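Local coordinates for glucose-6-phosphate isomerase like protein (Thermus thermophilus, PDB 1WIW), which probably interconverts phosphorylated sugars as a member of the PGI/PMI isomerase family, with likely glucose-6-phosphate and mannose-6-phosphate isomerase activity, at residues Pro165-Glu176 with Ser191-Phe202; Asp214-Gly222 with Leu234-Val244. One frame throughout, in Å; residues are numbered along the deposited sequence.

Contact 1: Pro165-Glu176 with Ser191-Phe202; sequences PLFYSPLFRPLE and SLTPPPSALEFF
With CG of Tyr168 trans to the backbone N (chi1 -179°) and CG of Phe202 trans to its carbonyl carbon (chi1 -61°), the two rings meet edge to face. Phe202 turns its CE1-CZ edge onto one face of Tyr168, the centroids 5.1 Å apart and the planes at 83°. Pro170 CG sits on the opposite face of Tyr168, so the phenol ring is held between a proline and an aromatic edge. Ala198 CB comes in obliquely to Tyr168 CE2 at 3.4 Å, while Leu199 CD2 reaches the hydroxyl end.

Leu166 works with both branches: CD1 packs on Leu192 CG at 3.7 Å and on Pro194 CD, and CD2 meets Phe202 CE2. Its backbone runs beside Leu192, which is gripped twice: its N donates to Pro165 O (2.9 Å) and its O accepts from Phe167 N (3.0 Å).

The Arg173 chain, bent at chi2 and chi3, brings its guanidinium across to the proline run. Arg173 NH1 gives a nearly straight bond to Pro195 O (2.9 Å), and Arg173 NH2 a bent one to Pro196 O (2.9 Å). Both oxygens lie in the guanidinium plane, but each nitrogen stands above the plane of the carbonyl it meets. Glu176 OE1 forms a salt bridge with Arg173 NE (2.7 Å) and also takes Ser169 N on its anti lone pair. With the carbonyl bonds this should hold the guanidinium's rotation and probably balance its charge. Thr193 O is hydrogen-bonded to Gln180 of the second subunit.

A single beta bridge, Leu166 to Leu192, lays the loop 191-193 along strand 164-168, outermost within this chain in the parallel sheet of the C-terminal half, and the proline run leads into helix 198-204, which packs by this aromatic pair within the alpha/beta SIS fold.

Contact 2: Asp214-Gly222 with Leu234-Val244; sequences DPLAAVLLG and LESRVDALAEV
Leu234, at the end of helix 225-234, lays CD1 against Ala218 CB (3.7 Å) and slides past Leu220 in the opposite direction to meet its CD2. Val238 follows, with CG2 on Ala218 CB. Asp239 lies alongside Pro215, its CB 3.6 Å from Pro215 CB, while its carboxylate forms a salt bridge with Arg163. Ala240 starts the strand with a weak bond from its N to Leu216 O; its O then accepts from Ala218 N. Leu241 has CG opposite its backbone N (chi1 176°), which carries CD1 across to Leu220 CG at 3.7 Å. With an alanine in place of Leu220, the CD1 methyls of Leu234 and Leu241 would probably keep Ala218 but lose the branched end of Leu220, opening a gap between helix end and sheet. Ala242 is held through both N and O, by Ala218 O and Leu220 N, each at 2.8 Å. Glu243 sends its carboxylate to Lys231. Val244 N bonds Leu220 O at 2.8 Å, and on the face that carries Ala217, Val219 and Ala242, Val244 CG2 touches Val219 CG1 at 3.6 Å. Its O takes Gly222 N, closing the parallel pairing of a beta-alpha-beta crossover, consistent with a Rossmann-like SIS domain.

How the contacts relate
Both contacts build on the same parallel sheet: contact 1 on strand 164-168, contact 2 on its neighbour 216-221 and on strand 240-244 beyond. Leu166 O and Tyr168 O probably accept from Val219 N and Leu221 N, which ties the two together with centres about 11 Å apart. Contact 1 is the more buried, and mixes an aromatic pair, an arginine grip on carbonyls and only one beta bridge. Contact 2 is partly exposed, with regular backbone pairing, aliphatic side chains, from alanine to leucine, and acidic groups paired outside its segments. Both reach the second subunit, contact 1 through many more residues.

Contact 1: Pro165-Glu176 with Ser191-Phe202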
loop_
_atom_site.group_PDB
_atom_site.type_symbol
_atom_site.label_atom_id
_atom_site.label_comp_id
_atom_site.label_asym_id
_atom_site.label_seq_id
_atom_site.Cartn_x
_atom_site.Cartn_y
_atom_site.Cartn_z
ATOM N N PRO B 165 -3.557 -13.753 -5.815
ATOM C CA PRO B 165 -2.145 -13.382 -5.915
ATOM C C PRO B 165 -1.656 -12.387 -4.873
ATOM O O PRO B 165 -2.353 -11.438 -4.504
ATOM C CB PRO B 165 -2.019 -12.853 -7.349
ATOM C CG PRO B 165 -3.378 -12.339 -7.651
ATOM C CD PRO B 165 -4.304 -13.348 -7.018
ATOM N N LEU B 166 -0.445 -12.639 -4.392
ATOM C CA LEU B 166 0.210 -11.794 -3.407
ATOM C C LEU B 166 1.472 -11.276 -4.089
ATOM O O LEU B 166 2.423 -12.031 -4.292
ATOM C CB LEU B 166 0.564 -12.618 -2.165
ATOM C CG LEU B 166 1.506 -12.008 -1.120
ATOM C CD1 LEU B 166 1.013 -10.638 -0.688
ATOM C CD2 LEU B 166 1.606 -12.960 0.073
ATOM N N PHE B 167 1.471 -9.993 -4.452
ATOM C CA PHE B 167 2.607 -9.384 -5.136
ATOM C C PHE B 167 3.590 -8.718 -4.181
ATOM O O PHE B 167 3.194 -7.919 -3.329
ATOM C CB PHE B 167 2.126 -8.341 -6.148
ATOM C CG PHE B 167 1.177 -8.879 -7.179
ATOM C CD1 PHE B 167 -0.165 -8.521 -7.163
ATOM C CD2 PHE B 167 1.626 -9.732 -8.177
ATOM C CE1 PHE B 167 -1.047 -9.004 -8.132
ATOM C CE2 PHE B 167 0.754 -10.221 -9.149
ATOM C CZ PHE B 167 -0.586 -9.854 -9.125
ATOM N N TYR B 168 4.871 -9.047 -4.342
ATOM C CA TYR B 168 5.941 -8.488 -3.514
ATOM C C TYR B 168 7.080 -8.027 -4.433
ATOM O O TYR B 168 7.658 -8.831 -5.163
ATOM C CB TYR B 168 6.456 -9.544 -2.531
ATOM C CG TYR B 168 7.561 -9.056 -1.617
ATOM C CD1 TYR B 168 8.675 -9.853 -1.354
ATOM C CD2 TYR B 168 7.504 -7.789 -1.031
ATOM C CE1 TYR B 168 9.712 -9.399 -0.532
ATOM C CE2 TYR B 168 8.534 -7.328 -0.211
ATOM C CZ TYR B 168 9.635 -8.138 0.031
ATOM O OH TYR B 168 10.669 -7.673 0.814
ATOM N N SER B 169 7.383 -6.729 -4.400
ATOM C CA SER B 169 8.431 -6.147 -5.237
ATOM C C SER B 169 9.464 -5.364 -4.431
ATOM O O SER B 169 9.388 -4.139 -4.321
ATOM C CB SER B 169 7.811 -5.221 -6.285
ATOM O OG SER B 169 7.079 -4.170 -5.669
ATOM N N PRO B 170 10.455 -6.068 -3.873
ATOM C CA PRO B 170 11.538 -5.496 -3.064
ATOM C C PRO B 170 12.326 -4.377 -3.754
ATOM O O PRO B 170 12.674 -3.381 -3.121
ATOM C CB PRO B 170 12.432 -6.705 -2.775
ATOM C CG PRO B 170 11.499 -7.855 -2.828
ATOM C CD PRO B 170 10.618 -7.526 -4.005
ATOM N N LEU B 171 12.618 -4.547 -5.044
ATOM C CA LEU B 171 13.392 -3.548 -5.778
ATOM C C LEU B 171 12.733 -2.174 -5.737
ATOM O O LEU B 171 13.409 -1.152 -5.843
ATOM C CB LEU B 171 13.609 -3.980 -7.235
ATOM C CG LEU B 171 12.532 -3.708 -8.288
ATOM C CD1 LEU B 171 13.132 -3.888 -9.688
ATOM C CD2 LEU B 171 11.347 -4.639 -8.074
ATOM N N PHE B 172 11.414 -2.158 -5.586
ATOM C CA PHE B 172 10.652 -0.916 -5.512
ATOM C C PHE B 172 9.259 -1.295 -5.023
ATOM O O PHE B 172 8.425 -1.776 -5.799
ATOM C CB PHE B 172 10.571 -0.260 -6.890
ATOM C CG PHE B 172 10.045 1.143 -6.860
ATOM C CD1 PHE B 172 8.909 1.486 -7.575
ATOM C CD2 PHE B 172 10.698 2.127 -6.125
ATOM C CE1 PHE B 172 8.428 2.791 -7.565
ATOM C CE2 PHE B 172 10.226 3.435 -6.107
ATOM C CZ PHE B 172 9.085 3.767 -6.832
ATOM N N ARG B 173 9.015 -1.083 -3.731
ATOM C CA ARG B 173 7.745 -1.451 -3.117
ATOM C C ARG B 173 6.488 -0.894 -3.783
ATOM O O ARG B 173 5.470 -1.584 -3.851
ATOM C CB ARG B 173 7.760 -1.091 -1.625
ATOM C CG ARG B 173 8.811 -1.852 -0.806
ATOM C CD ARG B 173 8.631 -3.368 -0.898
ATOM N NE ARG B 173 7.289 -3.779 -0.496
ATOM C CZ ARG B 173 6.875 -3.888 0.762
ATOM N NH1 ARG B 173 5.625 -4.260 1.016
ATOM N NH2 ARG B 173 7.714 -3.654 1.767
ATOM N N PRO B 174 6.530 0.355 -4.281
ATOM C CA PRO B 174 5.321 0.887 -4.922
ATOM C C PRO B 174 4.863 0.104 -6.157
ATOM O O PRO B 174 3.732 0.272 -6.615
ATOM C CB PRO B 174 5.707 2.326 -5.247
ATOM C CG PRO B 174 6.639 2.676 -4.123
ATOM C CD PRO B 174 7.508 1.434 -4.043
ATOM N N LEU B 175 5.732 -0.752 -6.696
ATOM C CA LEU B 175 5.363 -1.543 -7.868
ATOM C C LEU B 175 4.197 -2.481 -7.535
ATOM O O LEU B 175 3.302 -2.682 -8.360
ATOM C CB LEU B 175 6.555 -2.365 -8.376
ATOM C CG LEU B 175 6.244 -3.382 -9.494
ATOM C CD1 LEU B 175 5.668 -2.665 -10.714
ATOM C CD2 LEU B 175 7.514 -4.144 -9.872
ATOM N N GLU B 176 4.209 -3.045 -6.329
ATOM C CA GLU B 176 3.156 -3.966 -5.882
ATOM C C GLU B 176 1.774 -3.343 -6.051
ATOM O O GLU B 176 0.855 -3.968 -6.588
ATOM C CB GLU B 176 3.367 -4.328 -4.408
ATOM C CG GLU B 176 4.692 -5.014 -4.140
ATOM C CD GLU B 176 5.127 -4.913 -2.691
ATOM O OE1 GLU B 176 6.218 -5.418 -2.376
ATOM O OE2 GLU B 176 4.386 -4.329 -1.873
ATOM N N SER B 191 -6.357 -9.088 -5.667
ATOM C CA SER B 191 -4.987 -9.477 -5.356
ATOM C C SER B 191 -4.579 -8.635 -4.159
ATOM O O SER B 191 -5.285 -7.695 -3.789
ATOM C CB SER B 191 -4.038 -9.204 -6.531
ATOM O OG SER B 191 -3.936 -7.818 -6.818
ATOM N N LEU B 192 -3.461 -8.970 -3.528
ATOM C CA LEU B 192 -3.035 -8.163 -2.395
ATOM C C LEU B 192 -1.547 -7.912 -2.363
ATOM O O LEU B 192 -0.770 -8.536 -3.086
ATOM C CB LEU B 192 -3.449 -8.783 -1.063
ATOM C CG LEU B 192 -2.608 -9.940 -0.540
ATOM C CD1 LEU B 192 -2.739 -10.026 0.980
ATOM C CD2 LEU B 192 -3.048 -11.220 -1.217
ATOM N N THR B 193 -1.180 -6.993 -1.483
ATOM C CA THR B 193 0.190 -6.572 -1.281
ATOM C C THR B 193 0.513 -6.677 0.202
ATOM O O THR B 193 -0.373 -6.556 1.049
ATOM C CB THR B 193 0.351 -5.104 -1.714
ATOM O OG1 THR B 193 0.262 -5.026 -3.142
ATOM C CG2 THR B 193 1.676 -4.536 -1.247
ATOM N N PRO B 194 1.783 -6.931 0.536
ATOM C CA PRO B 194 2.128 -7.026 1.955
ATOM C C PRO B 194 2.316 -5.614 2.500
ATOM O O PRO B 194 2.403 -4.655 1.736
ATOM C CB PRO B 194 3.427 -7.822 1.940
ATOM C CG PRO B 194 4.060 -7.390 0.648
ATOM C CD PRO B 194 2.894 -7.394 -0.315
ATOM N N PRO B 195 2.346 -5.463 3.826
ATOM C CA PRO B 195 2.533 -4.135 4.415
ATOM C C PRO B 195 4.007 -3.723 4.330
ATOM O O PRO B 195 4.833 -4.460 3.790
ATOM C CB PRO B 195 2.057 -4.339 5.856
ATOM C CG PRO B 195 2.446 -5.759 6.127
ATOM C CD PRO B 195 2.002 -6.456 4.862
ATOM N N PRO B 196 4.352 -2.529 4.840
ATOM C CA PRO B 196 5.744 -2.075 4.802
ATOM C C PRO B 196 6.731 -3.127 5.311
ATOM O O PRO B 196 7.748 -3.378 4.669
ATOM C CB PRO B 196 5.709 -0.831 5.667
ATOM C CG PRO B 196 4.389 -0.233 5.275
ATOM C CD PRO B 196 3.461 -1.434 5.271
ATOM N N SER B 197 6.437 -3.725 6.467
ATOM C CA SER B 197 7.290 -4.773 7.028
ATOM C C SER B 197 6.811 -6.066 6.386
ATOM O O SER B 197 6.125 -6.871 7.021
ATOM C CB SER B 197 7.126 -4.867 8.552
ATOM O OG SER B 197 7.540 -3.677 9.200
ATOM N N ALA B 198 7.174 -6.256 5.122
ATOM C CA ALA B 198 6.741 -7.419 4.363
ATOM C C ALA B 198 7.174 -8.794 4.868
ATOM O O ALA B 198 6.344 -9.693 5.002
ATOM C CB ALA B 198 7.155 -7.255 2.904
ATOM N N LEU B 199 8.461 -8.971 5.143
ATOM C CA LEU B 199 8.944 -10.275 5.586
ATOM C C LEU B 199 8.327 -10.731 6.914
ATOM O O LEU B 199 8.011 -11.905 7.080
ATOM C CB LEU B 199 10.476 -10.266 5.671
ATOM C CG LEU B 199 11.186 -9.884 4.362
ATOM C CD1 LEU B 199 12.692 -10.006 4.537
ATOM C CD2 LEU B 199 10.716 -10.788 3.227
ATOM N N GLU B 200 8.153 -9.808 7.851
ATOM C CA GLU B 200 7.547 -10.153 9.137
ATOM C C GLU B 200 6.127 -10.654 8.866
ATOM O O GLU B 200 5.663 -11.617 9.475
ATOM C CB GLU B 200 7.504 -8.923 10.053
ATOM C CG GLU B 200 8.879 -8.362 10.401
ATOM C CD GLU B 200 9.630 -9.211 11.413
ATOM O OE1 GLU B 200 9.237 -10.379 11.627
ATOM O OE2 GLU B 200 10.621 -8.710 11.990
ATOM N N PHE B 201 5.454 -9.980 7.937
ATOM C CA PHE B 201 4.096 -10.314 7.540
ATOM C C PHE B 201 4.027 -11.752 7.010
ATOM O O PHE B 201 3.142 -12.531 7.390
ATOM C CB PHE B 201 3.645 -9.324 6.461
ATOM C CG PHE B 201 2.301 -9.627 5.865
ATOM C CD1 PHE B 201 1.132 -9.360 6.569
ATOM C CD2 PHE B 201 2.204 -10.154 4.582
ATOM C CE1 PHE B 201 -0.117 -9.612 6.003
ATOM C CE2 PHE B 201 0.960 -10.412 4.005
ATOM C CZ PHE B 201 -0.203 -10.139 4.721
ATOM N N PHE B 202 4.968 -12.101 6.136
ATOM C CA PHE B 202 5.005 -13.439 5.554
ATOM C C PHE B 202 5.170 -14.516 6.628
ATOM O O PHE B 202 4.599 -15.595 6.525
ATOM C CB PHE B 202 6.158 -13.542 4.553
ATOM C CG PHE B 202 6.050 -12.590 3.389
ATOM C CD1 PHE B 202 7.189 -12.214 2.684
ATOM C CD2 PHE B 202 4.814 -12.089 2.982
ATOM C CE1 PHE B 202 7.103 -11.350 1.585
ATOM C CE2 PHE B 202 4.715 -11.226 1.886
ATOM C CZ PHE B 202 5.865 -10.856 1.186
#

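Contact 2: Asp214-Gly222 with Leu234-Val244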
loop_
_atom_site.group_PDB
_atom_site.type_symbol
_atom_site.label_atom_id
_atom_site.label_comp_id
_atom_site.label_asym_id
_atom_site.label_seq_id
_atom_site.Cartn_x
_atom_site.Cartn_y
_atom_site.Cartn_z
ATOM N N ASP B 214 -9.690 -17.741 -1.895
ATOM C CA ASP B 214 -8.917 -18.647 -2.742
ATOM C C ASP B 214 -7.504 -18.828 -2.198
ATOM O O ASP B 214 -7.001 -17.977 -1.458
ATOM C CB ASP B 214 -8.822 -18.094 -4.170
ATOM C CG ASP B 214 -10.178 -17.785 -4.772
ATOM O OD1 ASP B 214 -11.038 -18.688 -4.803
ATOM O OD2 ASP B 214 -10.381 -16.636 -5.218
ATOM N N PRO B 215 -6.839 -19.939 -2.562
ATOM C CA PRO B 215 -5.475 -20.177 -2.083
ATOM C C PRO B 215 -4.528 -19.096 -2.603
ATOM O O PRO B 215 -4.703 -18.588 -3.711
ATOM C CB PRO B 215 -5.150 -21.565 -2.635
ATOM C CG PRO B 215 -5.977 -21.636 -3.883
ATOM C CD PRO B 215 -7.286 -21.033 -3.442
ATOM N N LEU B 216 -3.530 -18.746 -1.804
ATOM C CA LEU B 216 -2.579 -17.708 -2.187
ATOM C C LEU B 216 -1.568 -18.126 -3.252
ATOM O O LEU B 216 -1.167 -19.286 -3.337
ATOM C CB LEU B 216 -1.824 -17.217 -0.952
ATOM C CG LEU B 216 -2.620 -16.423 0.085
ATOM C CD1 LEU B 216 -1.799 -16.280 1.353
ATOM C CD2 LEU B 216 -2.983 -15.052 -0.480
ATOM N N ALA B 217 -1.168 -17.159 -4.066
ATOM C CA ALA B 217 -0.171 -17.367 -5.107
ATOM C C ALA B 217 0.831 -16.234 -4.911
ATOM O O ALA B 217 0.560 -15.082 -5.256
ATOM C CB ALA B 217 -0.809 -17.274 -6.488
ATOM N N ALA B 218 1.978 -16.552 -4.329
ATOM C CA ALA B 218 2.991 -15.536 -4.104
ATOM C C ALA B 218 3.676 -15.209 -5.423
ATOM O O ALA B 218 4.053 -16.109 -6.176
ATOM C CB ALA B 218 4.008 -16.025 -3.089
ATOM N N VAL B 219 3.814 -13.920 -5.710
ATOM C CA VAL B 219 4.470 -13.491 -6.942
ATOM C C VAL B 219 5.592 -12.540 -6.569
ATOM O O VAL B 219 5.348 -11.378 -6.246
ATOM C CB VAL B 219 3.486 -12.766 -7.886
ATOM C CG1 VAL B 219 4.191 -12.392 -9.179
ATOM C CG2 VAL B 219 2.293 -13.659 -8.180
ATOM N N LEU B 220 6.822 -13.042 -6.592
ATOM C CA LEU B 220 7.973 -12.218 -6.241
ATOM C C LEU B 220 8.451 -11.489 -7.495
ATOM O O LEU B 220 8.900 -12.106 -8.456
ATOM C CB LEU B 220 9.086 -13.094 -5.657
ATOM C CG LEU B 220 8.624 -14.033 -4.533
ATOM C CD1 LEU B 220 9.805 -14.813 -3.984
ATOM C CD2 LEU B 220 7.957 -13.228 -3.423
ATOM N N LEU B 221 8.333 -10.169 -7.474
ATOM C CA LEU B 221 8.714 -9.341 -8.607
ATOM C C LEU B 221 10.143 -8.799 -8.548
ATOM O O LEU B 221 10.455 -7.937 -7.728
ATOM C CB LEU B 221 7.731 -8.167 -8.722
ATOM C CG LEU B 221 6.274 -8.564 -8.953
ATOM C CD1 LEU B 221 5.362 -7.371 -8.730
ATOM C CD2 LEU B 221 6.136 -9.104 -10.368
ATOM N N GLY B 222 11.007 -9.309 -9.416
ATOM C CA GLY B 222 12.373 -8.809 -9.462
ATOM C C GLY B 222 13.403 -9.411 -8.518
ATOM O O GLY B 222 13.074 -10.217 -7.653
ATOM N N LEU B 234 7.977 -17.958 2.241
ATOM C CA LEU B 234 6.720 -18.285 1.568
ATOM C C LEU B 234 6.627 -19.690 0.982
ATOM O O LEU B 234 5.537 -20.244 0.850
ATOM C CB LEU B 234 6.454 -17.267 0.458
ATOM C CG LEU B 234 6.342 -15.806 0.895
ATOM C CD1 LEU B 234 6.243 -14.907 -0.322
ATOM C CD2 LEU B 234 5.127 -15.637 1.776
ATOM N N GLU B 235 7.772 -20.260 0.632
ATOM C CA GLU B 235 7.820 -21.583 0.024
ATOM C C GLU B 235 6.902 -22.607 0.701
ATOM O O GLU B 235 6.102 -23.274 0.045
ATOM C CB GLU B 235 9.266 -22.085 0.030
ATOM C CG GLU B 235 9.610 -22.991 -1.131
ATOM C CD GLU B 235 11.077 -23.378 -1.147
ATOM O OE1 GLU B 235 11.932 -22.472 -1.253
ATOM O OE2 GLU B 235 11.374 -24.588 -1.048
ATOM N N SER B 236 7.015 -22.715 2.018
ATOM C CA SER B 236 6.216 -23.661 2.789
ATOM C C SER B 236 4.855 -23.123 3.221
ATOM O O SER B 236 4.007 -23.883 3.695
ATOM C CB SER B 236 6.991 -24.067 4.039
ATOM O OG SER B 236 7.341 -22.914 4.790
ATOM N N ARG B 237 4.640 -21.823 3.052
ATOM C CA ARG B 237 3.392 -21.215 3.495
ATOM C C ARG B 237 2.305 -20.911 2.464
ATOM O O ARG B 237 1.155 -20.698 2.841
ATOM C CB ARG B 237 3.718 -19.949 4.296
ATOM C CG ARG B 237 4.582 -20.220 5.533
ATOM C CD ARG B 237 4.911 -18.937 6.290
ATOM N NE ARG B 237 5.607 -19.191 7.552
ATOM C CZ ARG B 237 6.871 -19.597 7.655
ATOM N NH1 ARG B 237 7.608 -19.803 6.571
ATOM N NH2 ARG B 237 7.402 -19.797 8.852
ATOM N N VAL B 238 2.638 -20.890 1.178
ATOM C CA VAL B 238 1.614 -20.596 0.179
ATOM C C VAL B 238 1.361 -21.744 -0.790
ATOM O O VAL B 238 2.207 -22.618 -0.973
ATOM C CB VAL B 238 1.954 -19.317 -0.630
ATOM C CG1 VAL B 238 2.243 -18.163 0.329
ATOM C CG2 VAL B 238 3.130 -19.570 -1.549
ATOM N N ASP B 239 0.185 -21.718 -1.411
ATOM C CA ASP B 239 -0.234 -22.744 -2.360
ATOM C C ASP B 239 0.672 -22.811 -3.591
ATOM O O ASP B 239 1.023 -23.898 -4.049
ATOM C CB ASP B 239 -1.679 -22.477 -2.794
ATOM C CG ASP B 239 -2.293 -23.649 -3.536
ATOM O OD1 ASP B 239 -2.844 -23.434 -4.637
ATOM O OD2 ASP B 239 -2.232 -24.782 -3.017
ATOM N N ALA B 240 1.040 -21.650 -4.125
ATOM C CA ALA B 240 1.904 -21.573 -5.301
ATOM C C ALA B 240 2.806 -20.354 -5.200
ATOM O O ALA B 240 2.443 -19.355 -4.582
ATOM C CB ALA B 240 1.067 -21.491 -6.570
ATOM N N LEU B 241 3.982 -20.437 -5.811
ATOM C CA LEU B 241 4.934 -19.337 -5.773
ATOM C C LEU B 241 5.612 -19.125 -7.123
ATOM O O LEU B 241 6.087 -20.075 -7.745
ATOM C CB LEU B 241 5.989 -19.605 -4.692
ATOM C CG LEU B 241 7.145 -18.612 -4.531
ATOM C CD1 LEU B 241 6.623 -17.191 -4.538
ATOM C CD2 LEU B 241 7.877 -18.896 -3.227
ATOM N N ALA B 242 5.657 -17.872 -7.567
ATOM C CA ALA B 242 6.281 -17.537 -8.841
ATOM C C ALA B 242 7.336 -16.447 -8.674
ATOM O O ALA B 242 7.118 -15.461 -7.971
ATOM C CB ALA B 242 5.221 -17.074 -9.832
ATOM N N GLU B 243 8.486 -16.635 -9.307
ATOM C CA GLU B 243 9.552 -15.639 -9.260
ATOM C C GLU B 243 9.578 -14.999 -10.643
ATOM O O GLU B 243 9.893 -15.662 -11.626
ATOM C CB GLU B 243 10.905 -16.297 -8.969
ATOM C CG GLU B 243 10.954 -17.073 -7.662
ATOM C CD GLU B 243 12.283 -17.779 -7.456
ATOM O OE1 GLU B 243 13.308 -17.086 -7.275
ATOM O OE2 GLU B 243 12.303 -19.026 -7.484
ATOM N N VAL B 244 9.226 -13.719 -10.723
ATOM C CA VAL B 244 9.212 -13.032 -12.010
ATOM C C VAL B 244 10.514 -12.269 -12.213
ATOM O O VAL B 244 10.829 -11.349 -11.460
ATOM C CB VAL B 244 8.035 -12.027 -12.112
ATOM C CG1 VAL B 244 7.959 -11.463 -13.530
ATOM C CG2 VAL B 244 6.725 -12.706 -11.725
#